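Local coordinates for protein kallistatin (Homo sapiens, PDB 6F4V) that inhibits the serine protease tissue kallikrein as a serpin, forming a stable equimolar complex with the enzyme as it is cleaved at its reactive site, at residues S49-Q54 with F292-S297; D138-K141 with K147-D150; P7-F12 with R73-L78; L43-C48 with L110-A115. All coordinates share one frame; numbering follows the deposited sequence. Where two conformers were deposited one is given.

Interaction 1: S49-Q54 with F292-S297; sequences SHSRSQ and FTDLFS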
loop_
_atom_site.group_PDB
_atom_site.type_symbol
_atom_site.label_atom_id
_atom_site.label_comp_id
_atom_site.label_asym_id
_atom_site.label_seq_id
_atom_site.Cartn_x
_atom_site.Cartn_y
_atom_site.Cartn_z
ATOM N N SER A 49 7.849 -2.879 -25.892
ATOM C CA SER A 49 7.420 -4.098 -26.546
ATOM C C SER A 49 6.701 -5.005 -25.538
ATOM O O SER A 49 5.882 -4.515 -24.736
ATOM C CB SER A 49 8.672 -4.742 -27.213
ATOM O OG SER A 49 8.399 -5.978 -27.839
ATOM N N HIS A 50 7.019 -6.304 -25.553
ATOM C CA HIS A 50 6.428 -7.273 -24.639
ATOM C C HIS A 50 6.630 -6.903 -23.166
ATOM O O HIS A 50 5.753 -7.163 -22.346
ATOM C CB HIS A 50 7.019 -8.688 -24.867
ATOM C CG HIS A 50 8.452 -8.845 -24.405
ATOM N ND1 HIS A 50 9.539 -8.387 -25.133
ATOM C CD2 HIS A 50 8.972 -9.427 -23.291
ATOM C CE1 HIS A 50 10.659 -8.691 -24.493
ATOM N NE2 HIS A 50 10.348 -9.312 -23.364
ATOM N N SER A 51 7.784 -6.352 -22.822
ATOM C CA SER A 51 8.064 -6.064 -21.408
ATOM C C SER A 51 7.104 -5.025 -20.819
ATOM O O SER A 51 6.745 -5.095 -19.650
ATOM C CB SER A 51 9.512 -5.613 -21.211
ATOM O OG SER A 51 10.419 -6.681 -21.518
ATOM N N ARG A 52 6.740 -4.056 -21.634
ATOM C CA ARG A 52 5.821 -2.979 -21.248
ATOM C C ARG A 52 4.430 -3.546 -20.964
ATOM O O ARG A 52 3.861 -3.327 -19.894
ATOM C CB ARG A 52 5.774 -1.945 -22.370
ATOM C CG ARG A 52 5.118 -0.617 -22.035
ATOM C CD ARG A 52 5.188 0.252 -23.289
ATOM N NE ARG A 52 4.810 1.646 -23.074
ATOM C CZ ARG A 52 5.639 2.696 -22.988
ATOM N NH1 ARG A 52 6.968 2.560 -23.029
ATOM N NH2 ARG A 52 5.114 3.919 -22.803
ATOM N N SER A 53 3.901 -4.332 -21.899
ATOM C CA SER A 53 2.560 -4.903 -21.701
ATOM C C SER A 53 2.540 -5.908 -20.545
ATOM O O SER A 53 1.574 -5.939 -19.786
ATOM C CB SER A 53 1.998 -5.507 -22.996
ATOM O OG SER A 53 2.818 -6.546 -23.455
ATOM N N GLN A 54 3.601 -6.691 -20.387
ATOM C CA GLN A 54 3.677 -7.646 -19.288
ATOM C C GLN A 54 3.701 -6.973 -17.905
ATOM O O GLN A 54 3.139 -7.513 -16.992
ATOM C CB GLN A 54 4.872 -8.575 -19.458
ATOM C CG GLN A 54 4.634 -9.515 -20.650
ATOM C CD GLN A 54 5.343 -10.825 -20.564
ATOM O OE1 GLN A 54 5.304 -11.506 -19.527
ATOM N NE2 GLN A 54 5.916 -11.257 -21.703
ATOM N N PHE A 292 5.361 -11.065 -12.998
ATOM C CA PHE A 292 6.471 -10.202 -13.395
ATOM C C PHE A 292 7.747 -10.995 -13.726
ATOM O O PHE A 292 8.851 -10.479 -13.572
ATOM C CB PHE A 292 6.753 -9.159 -12.313
ATOM C CG PHE A 292 5.574 -8.233 -12.063
ATOM C CD1 PHE A 292 4.523 -8.644 -11.256
ATOM C CD2 PHE A 292 5.500 -7.007 -12.682
ATOM C CE1 PHE A 292 3.437 -7.814 -11.018
ATOM C CE2 PHE A 292 4.412 -6.164 -12.449
ATOM C CZ PHE A 292 3.399 -6.567 -11.613
ATOM N N THR A 293 7.600 -12.226 -14.211
ATOM C CA THR A 293 8.789 -13.006 -14.589
ATOM C C THR A 293 9.611 -12.321 -15.678
ATOM O O THR A 293 10.841 -12.294 -15.576
ATOM C CB THR A 293 8.420 -14.422 -15.036
ATOM O OG1 THR A 293 7.415 -14.330 -16.062
ATOM C CG2 THR A 293 7.911 -15.190 -13.881
ATOM N N ASP A 294 8.970 -11.731 -16.680
ATOM C CA ASP A 294 9.717 -11.045 -17.742
ATOM C C ASP A 294 10.584 -9.934 -17.187
ATOM O O ASP A 294 11.783 -9.865 -17.486
ATOM C CB ASP A 294 8.824 -10.491 -18.846
ATOM C CG ASP A 294 9.618 -9.702 -19.893
ATOM O OD1 ASP A 294 10.239 -10.376 -20.743
ATOM O OD2 ASP A 294 9.639 -8.436 -19.844
ATOM N N LEU A 295 9.987 -9.059 -16.379
ATOM C CA LEU A 295 10.702 -7.886 -15.886
ATOM C C LEU A 295 11.977 -8.228 -15.121
ATOM O O LEU A 295 13.002 -7.508 -15.226
ATOM C CB LEU A 295 9.771 -7.002 -15.009
ATOM C CG LEU A 295 10.431 -5.807 -14.334
ATOM C CD1 LEU A 295 11.013 -4.867 -15.382
ATOM C CD2 LEU A 295 9.455 -5.026 -13.456
ATOM N N PHE A 296 11.914 -9.290 -14.338
ATOM C CA PHE A 296 13.048 -9.719 -13.505
ATOM C C PHE A 296 13.945 -10.761 -14.170
ATOM O O PHE A 296 14.774 -11.367 -13.495
ATOM C CB PHE A 296 12.528 -10.200 -12.157
ATOM C CG PHE A 296 11.941 -9.078 -11.350
ATOM C CD1 PHE A 296 12.779 -8.133 -10.775
ATOM C CD2 PHE A 296 10.576 -8.915 -11.243
ATOM C CE1 PHE A 296 12.245 -7.041 -10.079
ATOM C CE2 PHE A 296 10.045 -7.862 -10.506
ATOM C CZ PHE A 296 10.883 -6.932 -9.925
ATOM N N SER A 297 13.824 -10.915 -15.481
ATOM C CA SER A 297 14.622 -11.886 -16.233
ATOM C C SER A 297 15.670 -11.186 -17.057
ATOM O O SER A 297 15.652 -9.968 -17.230
ATOM C CB SER A 297 13.714 -12.696 -17.158
ATOM O OG SER A 297 13.334 -11.919 -18.286
HETATM O O HOH W 1 8.133 -7.029 -18.182
HETATM O O HOH W 2 6.065 -11.109 -17.072
#
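Asp294 reaches across to helix 49-58 and meets three of its residues, His50, Ser51 and Gln54. Its CB is the first atom to touch: Gln54 OE1 lies 3.7 Å from Asp294 CB, with the amide and carboxylate planes 33° apart. Beyond CB, CG stands anti to the backbone N (chi1 176°), which carries the carboxylate out to the helix. There the two oxygens part company. OD1 comes to the edge of the His50 ring, in its plane, and NE2 gives it a weak, strongly bent hydrogen bond of 2.8 Å (NE2 to OD1). OD2 takes a hydrogen bond from Ser51 OG, 2.5 Å away, on its syn lone pair. A water adds a second donor to OD2 at 2.6 Å and also donates to Ser51 O.

This joins the early turns of helix 49-58 to the loop between helix 283-286 and strand 312-324 of the serpin fold. Asp294 opens a type I turn that ends at Ser297, and Asp294 O accepts from both Ser297 N and Ser297 OG, 2.7 Å for OG. With an alanine here in place of Asp294, His50 NE2 would probably lose this acceptor and Ser51 OG one of its partners. Ser51 OG also bonds to Asp301 N, so this hydroxyl joins Asp294 to a later part of the same loop. On the Gln54 side, a second water donates to Gln54 OE1 at 2.6 Å and accepts from Asp294 N at 3.0 Å.

Interaction 2: D138-K141 with K147-D150; sequences DHVK and KIVD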
loop_
_atom_site.group_PDB
_atom_site.type_symbol
_atom_site.label_atom_id
_atom_site.label_comp_id
_atom_site.label_asym_id
_atom_site.label_seq_id
_atom_site.Cartn_x
_atom_site.Cartn_y
_atom_site.Cartn_z
ATOM N N ASP A 138 17.290 9.262 2.750
ATOM C CA ASP A 138 16.931 10.517 3.410
ATOM C C ASP A 138 15.750 11.183 2.726
ATOM O O ASP A 138 14.908 11.734 3.398
ATOM C CB ASP A 138 18.098 11.527 3.415
ATOM C CG ASP A 138 19.227 11.156 4.379
ATOM O OD1 ASP A 138 19.068 10.305 5.285
ATOM O OD2 ASP A 138 20.312 11.752 4.207
ATOM N N HIS A 139 15.718 11.183 1.395
ATOM C CA HIS A 139 14.589 11.752 0.637
ATOM C C HIS A 139 13.277 11.049 0.994
ATOM O O HIS A 139 12.286 11.699 1.352
ATOM C CB HIS A 139 14.846 11.673 -0.870
ATOM C CG HIS A 139 13.705 12.166 -1.712
ATOM N ND1 HIS A 139 13.324 13.489 -1.742
ATOM C CD2 HIS A 139 12.881 11.521 -2.574
ATOM C CE1 HIS A 139 12.296 13.636 -2.560
ATOM N NE2 HIS A 139 12.013 12.459 -3.087
ATOM N N VAL A 140 13.290 9.722 0.966
ATOM C CA VAL A 140 12.099 8.955 1.322
ATOM C C VAL A 140 11.677 9.199 2.787
ATOM O O VAL A 140 10.479 9.380 3.091
ATOM C CB VAL A 140 12.300 7.448 1.008
ATOM C CG1 VAL A 140 11.141 6.619 1.559
ATOM C CG2 VAL A 140 12.463 7.241 -0.501
ATOM N N LYS A 141 12.656 9.188 3.686
ATOM C CA LYS A 141 12.401 9.437 5.110
ATOM C C LYS A 141 11.754 10.805 5.326
ATOM O O LYS A 141 10.772 10.921 6.065
ATOM C CB LYS A 141 13.711 9.341 5.901
ATOM C CG LYS A 141 13.585 9.400 7.408
ATOM C CD LYS A 141 14.968 9.531 8.038
ATOM C CE LYS A 141 14.969 9.124 9.502
ATOM N NZ LYS A 141 13.866 9.759 10.289
ATOM N N LYS A 147 8.746 8.134 8.827
ATOM C CA LYS A 147 8.224 6.790 8.993
ATOM C C LYS A 147 8.935 5.702 8.195
ATOM O O LYS A 147 9.089 4.591 8.680
ATOM C CB LYS A 147 6.730 6.761 8.651
ATOM C CG LYS A 147 5.864 7.663 9.528
ATOM C CD LYS A 147 6.124 7.521 11.023
ATOM C CE LYS A 147 5.867 6.117 11.492
ATOM N NZ LYS A 147 5.994 5.975 12.961
ATOM N N ILE A 148 9.314 5.993 6.961
ATOM C CA ILE A 148 10.018 5.005 6.131
ATOM C C ILE A 148 11.511 5.308 6.093
ATOM O O ILE A 148 11.959 6.207 5.387
ATOM C CB ILE A 148 9.453 4.902 4.704
ATOM C CG1 ILE A 148 7.936 4.696 4.734
ATOM C CG2 ILE A 148 10.187 3.783 3.971
ATOM C CD1 ILE A 148 7.444 3.494 5.517
ATOM N N VAL A 149 12.246 4.507 6.853
ATOM C CA VAL A 149 13.692 4.611 7.063
ATOM C C VAL A 149 14.367 3.420 6.343
ATOM O O VAL A 149 13.864 2.285 6.371
ATOM C CB VAL A 149 14.001 4.550 8.596
ATOM C CG1 VAL A 149 15.459 4.901 8.903
ATOM C CG2 VAL A 149 13.111 5.536 9.364
ATOM N N ASP A 150 15.492 3.691 5.709
ATOM C CA ASP A 150 16.317 2.687 5.053
ATOM C C ASP A 150 15.543 1.883 3.991
ATOM O O ASP A 150 15.610 0.653 3.935
ATOM C CB ASP A 150 17.024 1.790 6.097
ATOM C CG ASP A 150 17.905 2.604 7.094
ATOM O OD1 ASP A 150 18.463 3.681 6.726
ATOM O OD2 ASP A 150 18.030 2.155 8.263
#
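Val140 is the first residue of 138-141 to touch the loop. Its CG1 meets Ile148 CG2 at 3.8 Å, a plain methyl-to-methyl contact. CG1 lies anti to the backbone N (chi1 172°), on the side of the residue that faces the loop. The backbone carbonyl of Ile148 is also near CG1, at 3.9 Å from its O.

Lys141 comes next and packs with its backbone and its chain. Its CA gives a CA-H...O contact to Ile148 O at 3.3 Å, with an angle of 129° at the hydrogen. CB follows at 3.6 Å from the same Ile148 O. Farther out the chain runs beside Val149 in the same direction, and CE meets Val149 CG2 at 4.0 Å. No hydrogen bond links the two segments directly. Thr144, between the two segments, bonds through OG1 to both Val140 O and Ile148 N.

In serpins this helix and the loop after it lie over the large central sheet. Here Val140 touches Ala334 and Ile148 touches Ala332, both on strand 328-340. Ile148 also packs on Lys319 and Thr321 of the adjacent strand 312-324, and Val149 O bonds to Lys319 NZ.

Interaction 3: P7-F12 with R73-L78; sequences PANADF and RGFQHL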
loop_
_atom_site.group_PDB
_atom_site.type_symbol
_atom_site.label_atom_id
_atom_site.label_comp_id
_atom_site.label_asym_id
_atom_site.label_seq_id
_atom_site.Cartn_x
_atom_site.Cartn_y
_atom_site.Cartn_z
ATOM N N PRO A 7 -10.406 -0.997 -10.953
ATOM C CA PRO A 7 -10.511 -2.462 -10.888
ATOM C C PRO A 7 -9.162 -3.170 -10.879
ATOM O O PRO A 7 -8.965 -4.064 -10.056
ATOM C CB PRO A 7 -11.319 -2.819 -12.168
ATOM C CG PRO A 7 -12.188 -1.599 -12.376
ATOM C CD PRO A 7 -11.212 -0.474 -12.083
ATOM N N ALA A 8 -8.248 -2.782 -11.775
ATOM C CA ALA A 8 -6.923 -3.416 -11.831
ATOM C C ALA A 8 -6.133 -3.175 -10.548
ATOM O O ALA A 8 -5.538 -4.102 -9.993
ATOM C CB ALA A 8 -6.134 -2.905 -12.998
ATOM N N ASN A 9 -6.134 -1.938 -10.057
ATOM C CA ASN A 9 -5.389 -1.643 -8.843
ATOM C C ASN A 9 -5.864 -2.478 -7.636
ATOM O O ASN A 9 -5.043 -2.923 -6.831
ATOM C CB ASN A 9 -5.440 -0.134 -8.537
ATOM C CG ASN A 9 -4.540 0.685 -9.443
ATOM O OD1 ASN A 9 -3.680 0.152 -10.148
ATOM N ND2 ASN A 9 -4.714 2.029 -9.406
ATOM N N ALA A 10 -7.173 -2.651 -7.497
ATOM C CA ALA A 10 -7.729 -3.460 -6.410
ATOM C C ALA A 10 -7.384 -4.942 -6.591
ATOM O O ALA A 10 -7.069 -5.621 -5.624
ATOM C CB ALA A 10 -9.227 -3.266 -6.302
ATOM N N ASP A 11 -7.447 -5.425 -7.829
ATOM C CA ASP A 11 -7.067 -6.806 -8.154
ATOM C C ASP A 11 -5.649 -7.050 -7.736
ATOM O O ASP A 11 -5.366 -8.058 -7.116
ATOM C CB ASP A 11 -7.262 -7.073 -9.666
ATOM C CG ASP A 11 -6.667 -8.412 -10.141
ATOM O OD1 ASP A 11 -7.283 -9.431 -9.819
ATOM O OD2 ASP A 11 -5.588 -8.439 -10.821
ATOM N N PHE A 12 -4.733 -6.154 -8.118
ATOM C CA PHE A 12 -3.344 -6.298 -7.711
ATOM C C PHE A 12 -3.192 -6.310 -6.193
ATOM O O PHE A 12 -2.467 -7.161 -5.641
ATOM C CB PHE A 12 -2.476 -5.204 -8.303
ATOM C CG PHE A 12 -1.054 -5.312 -7.906
ATOM C CD1 PHE A 12 -0.250 -6.305 -8.454
ATOM C CD2 PHE A 12 -0.522 -4.491 -6.941
ATOM C CE1 PHE A 12 1.069 -6.459 -8.066
ATOM C CE2 PHE A 12 0.809 -4.638 -6.550
ATOM C CZ PHE A 12 1.613 -5.619 -7.138
ATOM N N ARG A 73 -2.865 8.093 -17.846
ATOM C CA ARG A 73 -3.734 9.218 -17.508
ATOM C C ARG A 73 -4.598 8.953 -16.268
ATOM O O ARG A 73 -4.847 9.860 -15.466
ATOM C CB ARG A 73 -4.592 9.583 -18.732
ATOM C CG ARG A 73 -3.776 10.062 -19.921
ATOM C CD ARG A 73 -2.829 11.205 -19.588
ATOM N NE ARG A 73 -2.010 11.599 -20.737
ATOM C CZ ARG A 73 -1.110 12.591 -20.722
ATOM N NH1 ARG A 73 -0.923 13.334 -19.622
ATOM N NH2 ARG A 73 -0.397 12.843 -21.816
ATOM N N GLY A 74 -5.027 7.697 -16.099
ATOM C CA GLY A 74 -5.706 7.264 -14.879
ATOM C C GLY A 74 -4.844 7.505 -13.645
ATOM O O GLY A 74 -5.297 8.107 -12.669
ATOM N N PHE A 75 -3.588 7.086 -13.693
ATOM C CA PHE A 75 -2.671 7.342 -12.558
ATOM C C PHE A 75 -2.445 8.834 -12.345
ATOM O O PHE A 75 -2.422 9.290 -11.224
ATOM C CB PHE A 75 -1.322 6.619 -12.722
ATOM C CG PHE A 75 -1.359 5.180 -12.284
ATOM C CD1 PHE A 75 -1.374 4.863 -10.914
ATOM C CD2 PHE A 75 -1.398 4.159 -13.187
ATOM C CE1 PHE A 75 -1.416 3.552 -10.480
ATOM C CE2 PHE A 75 -1.429 2.829 -12.758
ATOM C CZ PHE A 75 -1.444 2.535 -11.394
ATOM N N GLN A 76 -2.259 9.581 -13.425
ATOM C CA GLN A 76 -2.064 11.024 -13.320
ATOM C C GLN A 76 -3.219 11.654 -12.555
ATOM O O GLN A 76 -3.006 12.456 -11.654
ATOM C CB GLN A 76 -1.973 11.671 -14.710
ATOM C CG GLN A 76 -1.648 13.166 -14.652
ATOM C CD GLN A 76 -1.689 13.826 -16.015
ATOM O OE1 GLN A 76 -2.124 13.228 -16.995
ATOM N NE2 GLN A 76 -1.212 15.049 -16.090
ATOM N N HIS A 77 -4.437 11.285 -12.923
ATOM C CA HIS A 77 -5.636 11.822 -12.262
ATOM C C HIS A 77 -5.759 11.328 -10.815
ATOM O O HIS A 77 -6.166 12.076 -9.955
ATOM C CB HIS A 77 -6.908 11.444 -13.034
ATOM C CG HIS A 77 -8.167 12.022 -12.461
ATOM N ND1 HIS A 77 -9.009 11.303 -11.629
ATOM C CD2 HIS A 77 -8.735 13.253 -12.588
ATOM C CE1 HIS A 77 -10.028 12.066 -11.260
ATOM N NE2 HIS A 77 -9.891 13.250 -11.836
ATOM N N LEU A 78 -5.443 10.049 -10.588
ATOM C CA LEU A 78 -5.464 9.444 -9.255
ATOM C C LEU A 78 -4.527 10.181 -8.308
ATOM O O LEU A 78 -4.921 10.603 -7.219
ATOM C CB LEU A 78 -5.053 7.974 -9.375
ATOM C CG LEU A 78 -4.710 7.099 -8.172
ATOM C CD1 LEU A 78 -5.737 7.301 -7.112
ATOM C CD2 LEU A 78 -4.687 5.645 -8.597
#
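Asn9 meets Phe75 and Leu78 across the contact without a hydrogen bond; the one side-chain hydrogen bond within these segments runs from Arg73 NH1 to Gln76 OE1, 2.9 Å, along helix 68-83. That bond is fairly straight, 162° at the hydrogen, and OE1 lies in the guanidinium plane. It belongs to the far side of the helix from Asn9.

The contact joins helix 6-23 to helix 68-83 in the helical part of the serpin fold. The backbones stay well apart: the CA atoms of Asn9 and Phe75 are 10.1 Å from each other. Side chains from opposite directions bridge the distance. Asn9 has CG anti to its carbonyl carbon (chi1 -75°), which sends the amide towards the other helix. Its amide plane is turned 48° from the Phe75 ring.

Helix 33-44 borders the same spot, with Ser37 against Asn9, Ala41 against Phe75 and Leu34 against Leu78. Phe61 touches both Asn9 and Phe75. Replacing Asn9 with an alanine would probably open a gap beside the Phe75 ring and take away the group that spans the two helices. The two ends of the amide have different neighbours. ND2 lies 3.7 Å from Leu78 CD2 in one of the two leucine conformers, and 3.8 Å from Phe75 CE1. OD1 comes closer to the ring, with Phe75 CZ 3.5 Å away.

Interaction 4: L43-C48 with L110-A115; sequences LSLGAC and LNDTMA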
loop_
_atom_site.group_PDB
_atom_site.type_symbol
_atom_site.label_atom_id
_atom_site.label_comp_id
_atom_site.label_asym_id
_atom_site.label_seq_id
_atom_site.Cartn_x
_atom_site.Cartn_y
_atom_site.Cartn_z
ATOM N N LEU A 43 7.621 2.861 -14.070
ATOM C CA LEU A 43 8.721 2.092 -14.651
ATOM C C LEU A 43 8.420 1.639 -16.072
ATOM O O LEU A 43 9.324 1.684 -16.937
ATOM C CB LEU A 43 9.032 0.866 -13.783
ATOM C CG LEU A 43 10.117 -0.081 -14.297
ATOM C CD1 LEU A 43 11.475 0.580 -14.287
ATOM C CD2 LEU A 43 10.129 -1.324 -13.446
ATOM N N SER A 44 7.171 1.208 -16.310
ATOM C CA SER A 44 6.768 0.696 -17.598
ATOM C C SER A 44 6.894 1.718 -18.696
ATOM O O SER A 44 6.975 1.325 -19.844
ATOM C CB SER A 44 5.347 0.113 -17.608
ATOM O OG SER A 44 4.342 1.113 -17.679
ATOM N N LEU A 45 6.851 3.007 -18.382
ATOM C CA LEU A 45 7.120 4.046 -19.417
ATOM C C LEU A 45 8.480 3.884 -20.082
ATOM O O LEU A 45 8.634 4.307 -21.221
ATOM C CB LEU A 45 7.073 5.456 -18.818
ATOM C CG LEU A 45 5.707 5.930 -18.339
ATOM C CD1 LEU A 45 5.891 7.113 -17.413
ATOM C CD2 LEU A 45 4.807 6.265 -19.513
ATOM N N GLY A 46 9.436 3.313 -19.346
ATOM C CA GLY A 46 10.761 2.973 -19.843
ATOM C C GLY A 46 10.953 1.587 -20.461
ATOM O O GLY A 46 12.045 1.279 -20.948
ATOM N N ALA A 47 9.923 0.749 -20.411
ATOM C CA ALA A 47 9.957 -0.577 -20.981
ATOM C C ALA A 47 9.385 -0.500 -22.384
ATOM O O ALA A 47 8.598 0.400 -22.701
ATOM C CB ALA A 47 9.142 -1.548 -20.132
ATOM N N CYS A 48 9.791 -1.444 -23.219
ATOM C CA CYS A 48 9.327 -1.511 -24.598
ATOM C C CYS A 48 8.722 -2.872 -24.888
ATOM O O CYS A 48 9.003 -3.880 -24.209
ATOM C CB CYS A 48 10.473 -1.233 -25.566
ATOM S SG CYS A 48 11.216 0.398 -25.357
ATOM N N LEU A 110 12.058 10.621 -19.537
ATOM C CA LEU A 110 12.115 11.595 -18.460
ATOM C C LEU A 110 10.878 12.516 -18.504
ATOM O O LEU A 110 10.244 12.737 -17.486
ATOM C CB LEU A 110 13.406 12.405 -18.508
ATOM C CG LEU A 110 14.721 11.632 -18.349
ATOM C CD1 LEU A 110 15.886 12.624 -18.382
ATOM C CD2 LEU A 110 14.729 10.836 -17.052
ATOM N N ASN A 111 10.539 12.991 -19.698
ATOM C CA ASN A 111 9.376 13.863 -19.903
ATOM C C ASN A 111 8.051 13.185 -19.451
ATOM O O ASN A 111 7.254 13.795 -18.740
ATOM C CB ASN A 111 9.286 14.274 -21.377
ATOM C CG ASN A 111 8.191 15.299 -21.636
ATOM O OD1 ASN A 111 8.005 16.220 -20.839
ATOM N ND2 ASN A 111 7.472 15.158 -22.761
ATOM N N ASP A 112 7.844 11.941 -19.879
ATOM C CA ASP A 112 6.646 11.153 -19.514
ATOM C C ASP A 112 6.539 10.959 -17.992
ATOM O O ASP A 112 5.455 11.139 -17.420
ATOM C CB ASP A 112 6.635 9.767 -20.196
ATOM C CG ASP A 112 6.392 9.814 -21.721
ATOM O OD1 ASP A 112 6.054 10.859 -22.284
ATOM O OD2 ASP A 112 6.551 8.746 -22.357
ATOM N N THR A 113 7.647 10.617 -17.320
ATOM C CA THR A 113 7.585 10.423 -15.863
ATOM C C THR A 113 7.252 11.718 -15.112
ATOM O O THR A 113 6.530 11.706 -14.104
ATOM C CB THR A 113 8.865 9.822 -15.246
ATOM O OG1 THR A 113 9.978 10.711 -15.437
ATOM C CG2 THR A 113 9.158 8.452 -15.844
ATOM N N MET A 114 7.785 12.832 -15.597
ATOM C CA MET A 114 7.461 14.127 -15.010
ATOM C C MET A 114 6.006 14.525 -15.307
ATOM O O MET A 114 5.304 14.956 -14.420
ATOM C CB MET A 114 8.432 15.195 -15.519
ATOM C CG MET A 114 9.793 15.102 -14.857
ATOM S SD MET A 114 10.978 16.333 -15.466
ATOM C CE MET A 114 11.574 15.509 -16.915
ATOM N N ALA A 115 5.568 14.372 -16.551
ATOM C CA ALA A 115 4.198 14.751 -16.943
ATOM C C ALA A 115 3.132 13.919 -16.198
ATOM O O ALA A 115 2.172 14.470 -15.665
ATOM C CB ALA A 115 4.036 14.620 -18.452
HETATM O O HOH W 3 8.898 6.864 -22.246
#
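Leu45 puts both methyls against helix 107-117. CD1 reaches Asp112 CB and Thr113 CG2, each at 3.9 Å. CD2 sits 4.0 Å from Asp112 CB. The aspartate is therefore met on its aliphatic carbon, and its carboxylate serves another partner. A water donates to Leu45 O at 2.8 Å and to Asp112 OD2 at 3.0 Å, so the two residues are joined twice: directly by packing and again through the water. The segments share no direct hydrogen bond.

The next shell sets these groups in place. Thr113 OG1 turns back along its own helix and gives a 2.9 Å hydrogen bond to Leu110 O, which also accepts from Met114 N. With chi1 at 63° for that hydroxyl, CG2 is the branch left to face Leu45. Asp112 OD2 has a long, weak ion pair with Lys108. On the other side, Leu45 lies within a type I turn from Ser44 to Ala47, closed by Ala47 N to Ser44 O at 3.1 Å. Arg52 NH1 bonds to Ala47 O and, weakly, to Leu45 O, which ties this turn to the next helix.

The contact thus links segment 43-48 to helix 107-117. Thr113 and Leu110 also touch Leu97 on strand 89-100. Leu43 packs on Phe337 and Ile339 of strand 328-340, while Ser44 and Ala47 lean on Ile55 of helix 49-58.

Overall arrangement
Interactions 1, 3 and 4 share one helical cluster, and their segments alternate along the chain. Interaction 1 lies about 15 Å from interaction 4 and about 19 Å from interaction 3, centre to centre. Direct touches join them: Arg52 of 49-54 with the turn in 43-48, Leu295 with Leu43, Phe292 with Phe12, and Gln76 with Ala115. Interaction 2, which falls between 110-115 and 292-297 in sequence, stands apart, its centre about 25 Å from that of interaction 3, on the opposite side of the chain's centre. Both interaction 2 and interaction 4 have residues against strand 328-340. That strand lies between 159-172 and 312-324 in the large sheet, consistent with a cleaved serpin whose reactive loop has inserted.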